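Local coordinates for DNA mismatch repair protein MutS (PDB 1EWQ) that takes part in the repair of DNA mismatches, binding mismatched duplex DNA and hydrolysing ATP weakly, at residues T120-S125 / R230-A235; A135-A138 / G142-L145; V178-E183 / A189-F194; E204-P209 / L224-Q229. One frame throughout, in Å; residues are numbered along the deposited sequence.

Contacts 2, 3 and 4 lie in the α/β layers of MutS domain II; contact 1 joins the end of its helix 215-232 to the loop that follows strand 110-116 of the preceding sheet. It opens first along the chain and closes last, while contacts 2, 3 and 4 follow one another between its two halves. Contacts 2 and 3, with centres 10 Å apart, share the sheet through neighbouring strands 134-139 and 177-180. Contacts 1 and 4, 14 Å apart, share helix 215-232, which lies on the A136 side of the sheet; helices 163-173 and 188-197 pack on the I137 side. F207 and L224 tie contact 4 to contact 2. Contact 1 thus links the domain I side to domain II.

Contact 1: T120-S125 / R230-A235; sequences TLLQES and RTQGGA
T120 and T231 reach toward each other tip to tip, and T120 CB lies 3.3 Å from T231 OG1. Each places its hydroxyl between its own backbone N and carbonyl carbon (chi1 64° and 67°), which leaves each methyl beside the backbone N; T120 CG2 and T231 CG2 approach to 4.1 Å. The hydroxyls find their main partners elsewhere: T120 OG1 bonds to T117 OG1, and T231 OG1 to A228 O one turn back in helix 215-232. A water joins the segments, donating to T120 O at 2.8 Å and to T231 OG1, also at 2.8 Å. Threonine suits both sites because one small side chain offers a methyl for packing and a hydroxyl for bonding. Farther on, L122 crosses Q232 at about a right angle, its CD1 resting 3.5 Å from Q232 CG, the aliphatic part of the glutamine. The helix ends here in a Schellman motif, with G233 taking the positive phi that a glycine adopts easily. Replacing T120 with a valine would probably cost T117 its hydroxyl partner. The chemistry is thus mixed: with no clear direct hydrogen bond across, this buried junction of the loop after strand 110-116 with the helix end depends on methyl packing and a water whose two protons satisfy oxygens on both sides.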
loop_
_atom_site.group_PDB
_atom_site.type_symbol
_atom_site.label_atom_id
_atom_site.label_comp_id
_atom_site.label_asym_id
_atom_site.label_seq_id
_atom_site.Cartn_x
_atom_site.Cartn_y
_atom_site.Cartn_z
ATOM N N THR C 120 2.447 -15.874 -15.942
ATOM C CA THR C 120 1.951 -16.638 -17.086
ATOM C C THR C 120 0.635 -16.078 -17.621
ATOM O O THR C 120 -0.105 -16.768 -18.317
ATOM C CB THR C 120 1.718 -18.117 -16.698
ATOM O OG1 THR C 120 0.681 -18.191 -15.714
ATOM C CG2 THR C 120 2.998 -18.737 -16.133
ATOM N N LEU C 121 0.351 -14.824 -17.306
ATOM C CA LEU C 121 -0.890 -14.194 -17.737
ATOM C C LEU C 121 -0.993 -13.989 -19.247
ATOM O O LEU C 121 -0.033 -13.583 -19.912
ATOM C CB LEU C 121 -1.058 -12.849 -17.021
ATOM C CG LEU C 121 -1.058 -12.933 -15.489
ATOM C CD1 LEU C 121 -1.093 -11.517 -14.905
ATOM C CD2 LEU C 121 -2.251 -13.787 -15.006
ATOM N N LEU C 122 -2.175 -14.273 -19.778
ATOM C CA LEU C 122 -2.453 -14.108 -21.197
ATOM C C LEU C 122 -3.572 -13.101 -21.435
ATOM O O LEU C 122 -3.805 -12.691 -22.566
ATOM C CB LEU C 122 -2.828 -15.454 -21.819
ATOM C CG LEU C 122 -1.591 -16.301 -22.106
ATOM C CD1 LEU C 122 -1.938 -17.775 -22.093
ATOM C CD2 LEU C 122 -1.001 -15.869 -23.430
ATOM N N GLN C 123 -4.268 -12.707 -20.371
ATOM C CA GLN C 123 -5.357 -11.748 -20.498
ATOM C C GLN C 123 -4.827 -10.308 -20.575
ATOM O O GLN C 123 -4.098 -9.852 -19.694
ATOM C CB GLN C 123 -6.329 -11.877 -19.319
ATOM C CG GLN C 123 -7.036 -13.239 -19.185
ATOM C CD GLN C 123 -6.157 -14.334 -18.583
ATOM O OE1 GLN C 123 -5.085 -14.066 -18.038
ATOM N NE2 GLN C 123 -6.625 -15.575 -18.667
ATOM N N GLU C 124 -5.208 -9.607 -21.636
ATOM C CA GLU C 124 -4.796 -8.226 -21.870
ATOM C C GLU C 124 -4.997 -7.302 -20.666
ATOM O O GLU C 124 -4.099 -6.544 -20.311
ATOM C CB GLU C 124 -5.543 -7.681 -23.106
ATOM C CG GLU C 124 -5.431 -6.179 -23.373
ATOM C CD GLU C 124 -6.153 -5.741 -24.671
ATOM O OE1 GLU C 124 -7.228 -6.304 -25.005
ATOM O OE2 GLU C 124 -5.653 -4.819 -25.353
ATOM N N SER C 125 -6.158 -7.388 -20.022
ATOM C CA SER C 125 -6.474 -6.535 -18.870
ATOM C C SER C 125 -5.713 -6.837 -17.581
ATOM O O SER C 125 -5.802 -6.067 -16.622
ATOM C CB SER C 125 -7.971 -6.599 -18.555
ATOM O OG SER C 125 -8.285 -7.755 -17.794
ATOM N N ARG C 230 1.023 -25.956 -18.337
ATOM C CA ARG C 230 0.013 -26.295 -17.352
ATOM C C ARG C 230 -0.939 -25.110 -17.204
ATOM O O ARG C 230 -2.151 -25.257 -17.355
ATOM C CB ARG C 230 0.686 -26.587 -16.012
ATOM C CG ARG C 230 -0.185 -27.262 -14.960
ATOM C CD ARG C 230 0.625 -27.454 -13.677
ATOM N NE ARG C 230 1.990 -27.870 -14.004
ATOM C CZ ARG C 230 2.993 -27.999 -13.135
ATOM N NH1 ARG C 230 2.815 -27.753 -11.840
ATOM N NH2 ARG C 230 4.192 -28.358 -13.580
ATOM N N THR C 231 -0.387 -23.929 -16.926
ATOM C CA THR C 231 -1.210 -22.737 -16.746
ATOM C C THR C 231 -1.999 -22.399 -18.002
ATOM O O THR C 231 -3.199 -22.133 -17.939
ATOM C CB THR C 231 -0.362 -21.490 -16.345
ATOM O OG1 THR C 231 0.497 -21.111 -17.429
ATOM C CG2 THR C 231 0.483 -21.786 -15.118
ATOM N N GLN C 232 -1.326 -22.425 -19.146
ATOM C CA GLN C 232 -1.976 -22.101 -20.412
ATOM C C GLN C 232 -3.064 -23.114 -20.752
ATOM O O GLN C 232 -3.959 -22.833 -21.545
ATOM C CB GLN C 232 -0.935 -22.050 -21.535
ATOM C CG GLN C 232 -1.315 -21.177 -22.729
ATOM C CD GLN C 232 -2.395 -21.793 -23.599
ATOM O OE1 GLN C 232 -2.265 -22.933 -24.054
ATOM N NE2 GLN C 232 -3.463 -21.040 -23.843
ATOM N N GLY C 233 -2.993 -24.287 -20.133
ATOM C CA GLY C 233 -3.981 -25.314 -20.405
ATOM C C GLY C 233 -3.806 -25.942 -21.777
ATOM O O GLY C 233 -4.763 -26.466 -22.344
ATOM N N GLY C 234 -2.587 -25.892 -22.310
ATOM C CA GLY C 234 -2.327 -26.476 -23.618
ATOM C C GLY C 234 -0.969 -26.126 -24.213
ATOM O O GLY C 234 -0.103 -25.578 -23.532
ATOM N N ALA C 235 -0.792 -26.452 -25.493
ATOM C CA ALA C 235 0.450 -26.183 -26.218
ATOM C C ALA C 235 0.696 -24.681 -26.318
ATOM O O ALA C 235 -0.188 -23.919 -26.708
ATOM C CB ALA C 235 0.376 -26.792 -27.615
HETATM O O HOH W 1 -0.717 -19.356 -19.280
#

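Contact 2: A135-A138 / G142-L145; sequences AAIA and GWGL
I137 has CG2 anti to its backbone N and CG1 beside that N (chi1 -66°), a setting that sends its two branches to different partners on the neighbouring strand. CG2 comes to the edge of the W143 ring, near its plane, 4.3 Å from W143 CE3. CG1 meets L145 CD2 at 4.2 Å; the leucine extends its CG away from its own backbone N (chi1 -158°), and this brings CD2 toward the isoleucine strand. Branched and aromatic residues suit this face, where L166 of helix 163-173 touches I137, W143 and L145 alike.

The backbones run antiparallel. A138 and G144 form a hydrogen-bonded pair: A138 N donates to G144 O at 3.0 Å with a nearly straight N-H (162°), and G144 N returns a bond of 2.8 Å to A138 O. I137 and L145 make the adjoining non-hydrogen-bonded pair, where alpha hydrogens take over: I137 CA lies 3.3 Å from G144 O, and L145 CA 3.4 Å from A136 O. G144 O therefore receives both an amide and an alpha hydrogen from the opposite strand.

The other face carries A136 and A138, whose small side chains let helix 215-232 come close. G142, at the turn, has backbone angles that would jam a CB against the preceding carbonyl, hence a glycine.

This is a β-hairpin, strands 134-139 and 143-149, in which buried backbone polar groups are paired across the strands while one apolar face is presented to helix 163-173.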
loop_
_atom_site.group_PDB
_atom_site.type_symbol
_atom_site.label_atom_id
_atom_site.label_comp_id
_atom_site.label_asym_id
_atom_site.label_seq_id
_atom_site.Cartn_x
_atom_site.Cartn_y
_atom_site.Cartn_z
ATOM N N ALA C 135 10.424 -16.661 -14.829
ATOM C CA ALA C 135 11.838 -16.990 -14.857
ATOM C C ALA C 135 12.092 -18.317 -14.147
ATOM O O ALA C 135 11.340 -18.706 -13.250
ATOM C CB ALA C 135 12.646 -15.874 -14.192
ATOM N N ALA C 136 13.148 -19.011 -14.565
ATOM C CA ALA C 136 13.533 -20.289 -13.963
ATOM C C ALA C 136 15.048 -20.319 -13.766
ATOM O O ALA C 136 15.807 -19.991 -14.681
ATOM C CB ALA C 136 13.095 -21.450 -14.850
ATOM N N ILE C 137 15.461 -20.719 -12.564
ATOM C CA ILE C 137 16.863 -20.810 -12.170
ATOM C C ILE C 137 17.198 -22.242 -11.725
ATOM O O ILE C 137 16.478 -22.836 -10.911
ATOM C CB ILE C 137 17.162 -19.861 -10.974
ATOM C CG1 ILE C 137 16.993 -18.395 -11.405
ATOM C CG2 ILE C 137 18.557 -20.119 -10.434
ATOM C CD1 ILE C 137 16.998 -17.404 -10.247
ATOM N N ALA C 138 18.289 -22.787 -12.254
ATOM C CA ALA C 138 18.719 -24.136 -11.900
ATOM C C ALA C 138 20.239 -24.232 -11.916
ATOM O O ALA C 138 20.922 -23.303 -12.345
ATOM C CB ALA C 138 18.122 -25.147 -12.870
ATOM N N GLY C 142 27.163 -24.799 -13.917
ATOM C CA GLY C 142 26.956 -23.358 -13.954
ATOM C C GLY C 142 25.546 -22.990 -13.521
ATOM O O GLY C 142 24.747 -23.873 -13.174
ATOM N N TRP C 143 25.230 -21.696 -13.517
ATOM C CA TRP C 143 23.890 -21.265 -13.142
ATOM C C TRP C 143 23.029 -21.057 -14.392
ATOM O O TRP C 143 23.294 -20.159 -15.198
ATOM C CB TRP C 143 23.932 -19.965 -12.330
ATOM C CG TRP C 143 24.612 -20.083 -10.987
ATOM C CD1 TRP C 143 25.941 -19.922 -10.726
ATOM C CD2 TRP C 143 23.989 -20.374 -9.728
ATOM N NE1 TRP C 143 26.186 -20.088 -9.381
ATOM C CE2 TRP C 143 25.006 -20.367 -8.746
ATOM C CE3 TRP C 143 22.670 -20.639 -9.332
ATOM C CZ2 TRP C 143 24.747 -20.617 -7.393
ATOM C CZ3 TRP C 143 22.411 -20.890 -7.980
ATOM C CH2 TRP C 143 23.449 -20.875 -7.029
ATOM N N GLY C 144 22.007 -21.897 -14.553
ATOM C CA GLY C 144 21.114 -21.781 -15.690
ATOM C C GLY C 144 19.976 -20.827 -15.370
ATOM O O GLY C 144 19.341 -20.944 -14.331
ATOM N N LEU C 145 19.720 -19.881 -16.266
ATOM C CA LEU C 145 18.665 -18.889 -16.071
ATOM C C LEU C 145 17.899 -18.790 -17.387
ATOM O O LEU C 145 18.502 -18.554 -18.440
ATOM C CB LEU C 145 19.303 -17.532 -15.754
ATOM C CG LEU C 145 18.569 -16.397 -15.024
ATOM C CD1 LEU C 145 19.073 -15.074 -15.586
ATOM C CD2 LEU C 145 17.079 -16.503 -15.171
#

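Contact 3: V178-E183 / A189-F194; sequences VLLAPE and AFLDEF
F194 N donates to F190 O at 2.8 Å, the helical bond that sets these two phenylalanines one turn apart on the side of helix 188-197 turned to strand 177-180. L180 reaches into the angle between their rings. Its CD2 sits over the centre of the F194 ring, 4.2 Å from the centroid and only 11° off the normal, a CH-pi contact; the same methyl meets the F190 ring at its edge, 4.0 Å from F190 CE2. The other methyl, CD1, touches L191 CD1 at 3.9 Å. V178 and F194 come at each other from opposite directions, V178 CG1 ending 3.7 Å from F194 CZ. F194 holds CG anti to its backbone N (chi1 -172°), which carries the ring out to the strand; with an alanine here, a gap would probably open beside L180 CD2 and V178 CG1, taking the ring face from the leucine and the aromatic neighbour from the valine. Long, flat phenylalanines suit the spacing between helix and sheet, whereas branched V178 and L180 suit a buried strand. Strands 177-180 and 201-203 are parallel neighbours linked through helices 182-186 and 188-197, a β-α-β crossover within a sheet whose strand order matches the RNase H-like fold of MutS domain II.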
loop_
_atom_site.group_PDB
_atom_site.type_symbol
_atom_site.label_atom_id
_atom_site.label_comp_id
_atom_site.label_asym_id
_atom_site.label_seq_id
_atom_site.Cartn_x
_atom_site.Cartn_y
_atom_site.Cartn_z
ATOM N N VAL C 178 9.114 -16.463 -10.272
ATOM C CA VAL C 178 10.333 -17.252 -10.363
ATOM C C VAL C 178 10.167 -18.723 -9.955
ATOM O O VAL C 178 9.533 -19.032 -8.951
ATOM C CB VAL C 178 11.451 -16.599 -9.501
ATOM C CG1 VAL C 178 12.694 -17.483 -9.486
ATOM C CG2 VAL C 178 11.798 -15.221 -10.054
ATOM N N LEU C 179 10.746 -19.618 -10.750
ATOM C CA LEU C 179 10.712 -21.053 -10.481
ATOM C C LEU C 179 12.138 -21.474 -10.108
ATOM O O LEU C 179 13.049 -21.362 -10.930
ATOM C CB LEU C 179 10.287 -21.839 -11.727
ATOM C CG LEU C 179 9.054 -21.410 -12.520
ATOM C CD1 LEU C 179 8.899 -22.334 -13.712
ATOM C CD2 LEU C 179 7.807 -21.454 -11.646
ATOM N N LEU C 180 12.335 -21.951 -8.886
ATOM C CA LEU C 180 13.664 -22.377 -8.448
ATOM C C LEU C 180 13.809 -23.894 -8.503
ATOM O O LEU C 180 12.873 -24.628 -8.185
ATOM C CB LEU C 180 13.945 -21.886 -7.020
ATOM C CG LEU C 180 13.988 -20.373 -6.740
ATOM C CD1 LEU C 180 13.978 -20.135 -5.231
ATOM C CD2 LEU C 180 15.227 -19.747 -7.379
ATOM N N ALA C 181 14.984 -24.351 -8.924
ATOM C CA ALA C 181 15.285 -25.776 -9.011
ATOM C C ALA C 181 15.120 -26.405 -7.628
ATOM O O ALA C 181 15.324 -25.745 -6.612
ATOM C CB ALA C 181 16.713 -25.973 -9.501
ATOM N N PRO C 182 14.750 -27.693 -7.576
ATOM C CA PRO C 182 14.567 -28.388 -6.299
ATOM C C PRO C 182 15.757 -28.183 -5.357
ATOM O O PRO C 182 15.580 -27.904 -4.172
ATOM C CB PRO C 182 14.412 -29.845 -6.726
ATOM C CG PRO C 182 13.781 -29.730 -8.085
ATOM C CD PRO C 182 14.575 -28.621 -8.708
ATOM N N GLU C 183 16.965 -28.315 -5.898
ATOM C CA GLU C 183 18.191 -28.147 -5.115
ATOM C C GLU C 183 18.289 -26.788 -4.432
ATOM O O GLU C 183 18.817 -26.683 -3.327
ATOM C CB GLU C 183 19.430 -28.313 -6.002
ATOM C CG GLU C 183 19.208 -29.146 -7.233
ATOM C CD GLU C 183 18.954 -28.315 -8.466
ATOM O OE1 GLU C 183 18.065 -28.693 -9.246
ATOM O OE2 GLU C 183 19.653 -27.300 -8.670
ATOM N N ALA C 189 19.953 -21.884 3.014
ATOM C CA ALA C 189 20.700 -20.629 3.057
ATOM C C ALA C 189 20.521 -19.821 1.762
ATOM O O ALA C 189 20.415 -18.596 1.793
ATOM C CB ALA C 189 22.173 -20.912 3.304
ATOM N N PHE C 190 20.489 -20.516 0.630
ATOM C CA PHE C 190 20.302 -19.871 -0.665
ATOM C C PHE C 190 18.934 -19.199 -0.700
ATOM O O PHE C 190 18.820 -17.999 -0.934
ATOM C CB PHE C 190 20.378 -20.914 -1.786
ATOM C CG PHE C 190 20.018 -20.374 -3.147
ATOM C CD1 PHE C 190 20.935 -19.623 -3.880
ATOM C CD2 PHE C 190 18.756 -20.599 -3.685
ATOM C CE1 PHE C 190 20.594 -19.103 -5.130
ATOM C CE2 PHE C 190 18.407 -20.083 -4.930
ATOM C CZ PHE C 190 19.328 -19.333 -5.653
ATOM N N LEU C 191 17.899 -19.996 -0.452
ATOM C CA LEU C 191 16.521 -19.527 -0.471
ATOM C C LEU C 191 16.311 -18.234 0.302
ATOM O O LEU C 191 15.687 -17.304 -0.203
ATOM C CB LEU C 191 15.595 -20.616 0.067
ATOM C CG LEU C 191 14.097 -20.333 0.015
ATOM C CD1 LEU C 191 13.682 -19.924 -1.395
ATOM C CD2 LEU C 191 13.347 -21.578 0.464
ATOM N N ASP C 192 16.823 -18.173 1.526
ATOM C CA ASP C 192 16.685 -16.968 2.331
ATOM C C ASP C 192 17.347 -15.784 1.643
ATOM O O ASP C 192 16.768 -14.699 1.573
ATOM C CB ASP C 192 17.298 -17.180 3.717
ATOM C CG ASP C 192 16.398 -17.995 4.626
ATOM O OD1 ASP C 192 15.293 -17.507 4.967
ATOM O OD2 ASP C 192 16.789 -19.125 4.992
ATOM N N GLU C 193 18.561 -15.992 1.138
ATOM C CA GLU C 193 19.280 -14.930 0.444
ATOM C C GLU C 193 18.441 -14.470 -0.737
ATOM O O GLU C 193 18.277 -13.274 -0.965
ATOM C CB GLU C 193 20.630 -15.424 -0.076
ATOM C CG GLU C 193 21.506 -14.307 -0.636
ATOM C CD GLU C 193 22.758 -14.816 -1.333
ATOM O OE1 GLU C 193 23.760 -14.068 -1.372
ATOM O OE2 GLU C 193 22.741 -15.952 -1.855
ATOM N N PHE C 194 17.905 -15.436 -1.479
ATOM C CA PHE C 194 17.085 -15.139 -2.644
ATOM C C PHE C 194 15.816 -14.387 -2.272
ATOM O O PHE C 194 15.491 -13.371 -2.883
ATOM C CB PHE C 194 16.691 -16.421 -3.374
ATOM C CG PHE C 194 15.999 -16.173 -4.679
ATOM C CD1 PHE C 194 16.730 -16.043 -5.852
ATOM C CD2 PHE C 194 14.621 -16.000 -4.728
ATOM C CE1 PHE C 194 16.098 -15.740 -7.055
ATOM C CE2 PHE C 194 13.979 -15.695 -5.926
ATOM C CZ PHE C 194 14.718 -15.564 -7.092
#

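Contact 4: E204-P209 / L224-Q229; sequences EAPFEP and LLAYAQ
Apolar packing carries most of the contact between A205 and Y227 and between P206 and A226. A205 CB lies 3.9 Å from Y227 CD1 and 4.0 Å from Y227 CB, so the methyl settles at the root of the tyrosine side chain. Beside it, P206 CG touches A226 CB at 3.7 Å. The small alanines let loop and helix come close, with A205 CA only 5.7 Å from Y227 CA. Proline suits P206 because its ring offers a compact apolar surface in a stretch without regular structure, where R230 of the same helix also touches it.

The second kind of contact is that of a carbonyl against the aromatic ring. Y227 turns its CG anti to the backbone N (chi1 -164°), laying the ring alongside the loop, and E204 O approaches CD1 obliquely at 3.5 Å. The polar end of the tyrosine is served outside the two segments: its OH makes weak hydrogen bonds with E177 OE2 and S203 OG. Tyrosine thus pairs an apolar ring wall with a hydroxyl at the strand ends.

Hydrogen bonds do not cross between the segments. The helix keeps its own, as in A228 N to L224 O at 2.9 Å, and in the loop the F207 ring has A205 O at its edge, in plane. F207 starts away from the helix, but its ring swings back to lie against A138 of strand 134-139 and A223 of helix 215-232.

The arrangement is a loop-on-helix packing in an α/β domain: the chain leaving edge strand 201-203 runs over helix 215-232, the helix that the same loop leads into and that packs on the sheet through L224.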
loop_
_atom_site.group_PDB
_atom_site.type_symbol
_atom_site.label_atom_id
_atom_site.label_comp_id
_atom_site.label_asym_id
_atom_site.label_seq_id
_atom_site.Cartn_x
_atom_site.Cartn_y
_atom_site.Cartn_z
ATOM N N GLU C 204 6.442 -23.731 -7.740
ATOM C CA GLU C 204 7.039 -25.026 -7.980
ATOM C C GLU C 204 6.755 -25.573 -9.359
ATOM O O GLU C 204 5.653 -25.446 -9.885
ATOM C CB GLU C 204 6.531 -26.046 -6.973
ATOM C CG GLU C 204 6.917 -25.794 -5.548
ATOM C CD GLU C 204 6.760 -27.050 -4.715
ATOM O OE1 GLU C 204 5.658 -27.649 -4.751
ATOM O OE2 GLU C 204 7.738 -27.439 -4.037
ATOM N N ALA C 205 7.763 -26.214 -9.925
ATOM C CA ALA C 205 7.646 -26.822 -11.229
ATOM C C ALA C 205 8.711 -27.901 -11.285
ATOM O O ALA C 205 9.716 -27.826 -10.581
ATOM C CB ALA C 205 7.884 -25.785 -12.320
ATOM N N PRO C 206 8.486 -28.947 -12.089
ATOM C CA PRO C 206 9.504 -30.000 -12.172
ATOM C C PRO C 206 10.647 -29.456 -13.021
ATOM O O PRO C 206 10.419 -28.599 -13.876
ATOM C CB PRO C 206 8.759 -31.141 -12.853
ATOM C CG PRO C 206 7.803 -30.409 -13.770
ATOM C CD PRO C 206 7.287 -29.300 -12.873
ATOM N N PHE C 207 11.865 -29.938 -12.791
ATOM C CA PHE C 207 13.007 -29.460 -13.551
ATOM C C PHE C 207 13.687 -30.508 -14.422
ATOM O O PHE C 207 14.911 -30.526 -14.556
ATOM C CB PHE C 207 14.030 -28.794 -12.623
ATOM C CG PHE C 207 13.729 -27.343 -12.335
ATOM C CD1 PHE C 207 12.581 -26.978 -11.631
ATOM C CD2 PHE C 207 14.589 -26.339 -12.778
ATOM C CE1 PHE C 207 12.294 -25.634 -11.369
ATOM C CE2 PHE C 207 14.314 -24.990 -12.523
ATOM C CZ PHE C 207 13.169 -24.633 -11.820
ATOM N N GLU C 208 12.881 -31.373 -15.026
ATOM C CA GLU C 208 13.403 -32.400 -15.914
ATOM C C GLU C 208 13.885 -31.651 -17.160
ATOM O O GLU C 208 13.133 -30.883 -17.758
ATOM C CB GLU C 208 12.294 -33.391 -16.292
ATOM C CG GLU C 208 11.493 -33.939 -15.105
ATOM C CD GLU C 208 12.366 -34.273 -13.897
ATOM O OE1 GLU C 208 13.502 -34.769 -14.093
ATOM O OE2 GLU C 208 11.910 -34.048 -12.750
ATOM N N PRO C 209 15.144 -31.864 -17.568
ATOM C CA PRO C 209 15.679 -31.176 -18.747
ATOM C C PRO C 209 14.819 -31.265 -20.004
ATOM O O PRO C 209 14.031 -32.180 -20.163
ATOM C CB PRO C 209 17.053 -31.823 -18.931
ATOM C CG PRO C 209 16.856 -33.205 -18.370
ATOM C CD PRO C 209 16.075 -32.915 -17.111
ATOM N N LEU C 224 10.223 -24.006 -17.237
ATOM C CA LEU C 224 9.368 -22.984 -17.839
ATOM C C LEU C 224 8.259 -23.608 -18.681
ATOM O O LEU C 224 7.092 -23.233 -18.556
ATOM C CB LEU C 224 10.200 -22.032 -18.705
ATOM C CG LEU C 224 11.175 -21.082 -17.994
ATOM C CD1 LEU C 224 12.010 -20.349 -19.035
ATOM C CD2 LEU C 224 10.407 -20.074 -17.132
ATOM N N LEU C 225 8.632 -24.572 -19.520
ATOM C CA LEU C 225 7.679 -25.248 -20.389
ATOM C C LEU C 225 6.652 -26.094 -19.639
ATOM O O LEU C 225 5.472 -26.103 -19.995
ATOM C CB LEU C 225 8.420 -26.109 -21.420
ATOM C CG LEU C 225 9.173 -25.323 -22.502
ATOM C CD1 LEU C 225 10.015 -26.267 -23.343
ATOM C CD2 LEU C 225 8.176 -24.564 -23.377
ATOM N N ALA C 226 7.086 -26.798 -18.600
ATOM C CA ALA C 226 6.164 -27.631 -17.839
ATOM C C ALA C 226 5.177 -26.747 -17.095
ATOM O O ALA C 226 3.975 -27.017 -17.079
ATOM C CB ALA C 226 6.930 -28.508 -16.853
ATOM N N TYR C 227 5.684 -25.680 -16.488
ATOM C CA TYR C 227 4.838 -24.765 -15.731
ATOM C C TYR C 227 3.842 -23.998 -16.614
ATOM O O TYR C 227 2.646 -24.005 -16.348
ATOM C CB TYR C 227 5.713 -23.780 -14.949
ATOM C CG TYR C 227 4.979 -23.041 -13.854
ATOM C CD1 TYR C 227 4.613 -23.688 -12.673
ATOM C CD2 TYR C 227 4.627 -21.699 -14.009
ATOM C CE1 TYR C 227 3.915 -23.023 -11.675
ATOM C CE2 TYR C 227 3.924 -21.016 -13.011
ATOM C CZ TYR C 227 3.572 -21.689 -11.849
ATOM O OH TYR C 227 2.866 -21.032 -10.868
ATOM N N ALA C 228 4.332 -23.350 -17.666
ATOM C CA ALA C 228 3.467 -22.565 -18.547
ATOM C C ALA C 228 2.452 -23.380 -19.346
ATOM O O ALA C 228 1.347 -22.911 -19.594
ATOM C CB ALA C 228 4.315 -21.719 -19.494
ATOM N N GLN C 229 2.815 -24.589 -19.761
ATOM C CA GLN C 229 1.885 -25.416 -20.523
ATOM C C GLN C 229 0.726 -25.808 -19.618
ATOM O O GLN C 229 -0.412 -25.943 -20.058
ATOM C CB GLN C 229 2.612 -26.644 -21.089
ATOM C CG GLN C 229 3.746 -26.214 -22.028
ATOM C CD GLN C 229 4.479 -27.356 -22.722
ATOM O OE1 GLN C 229 4.856 -28.357 -22.101
ATOM N NE2 GLN C 229 4.711 -27.188 -24.023
#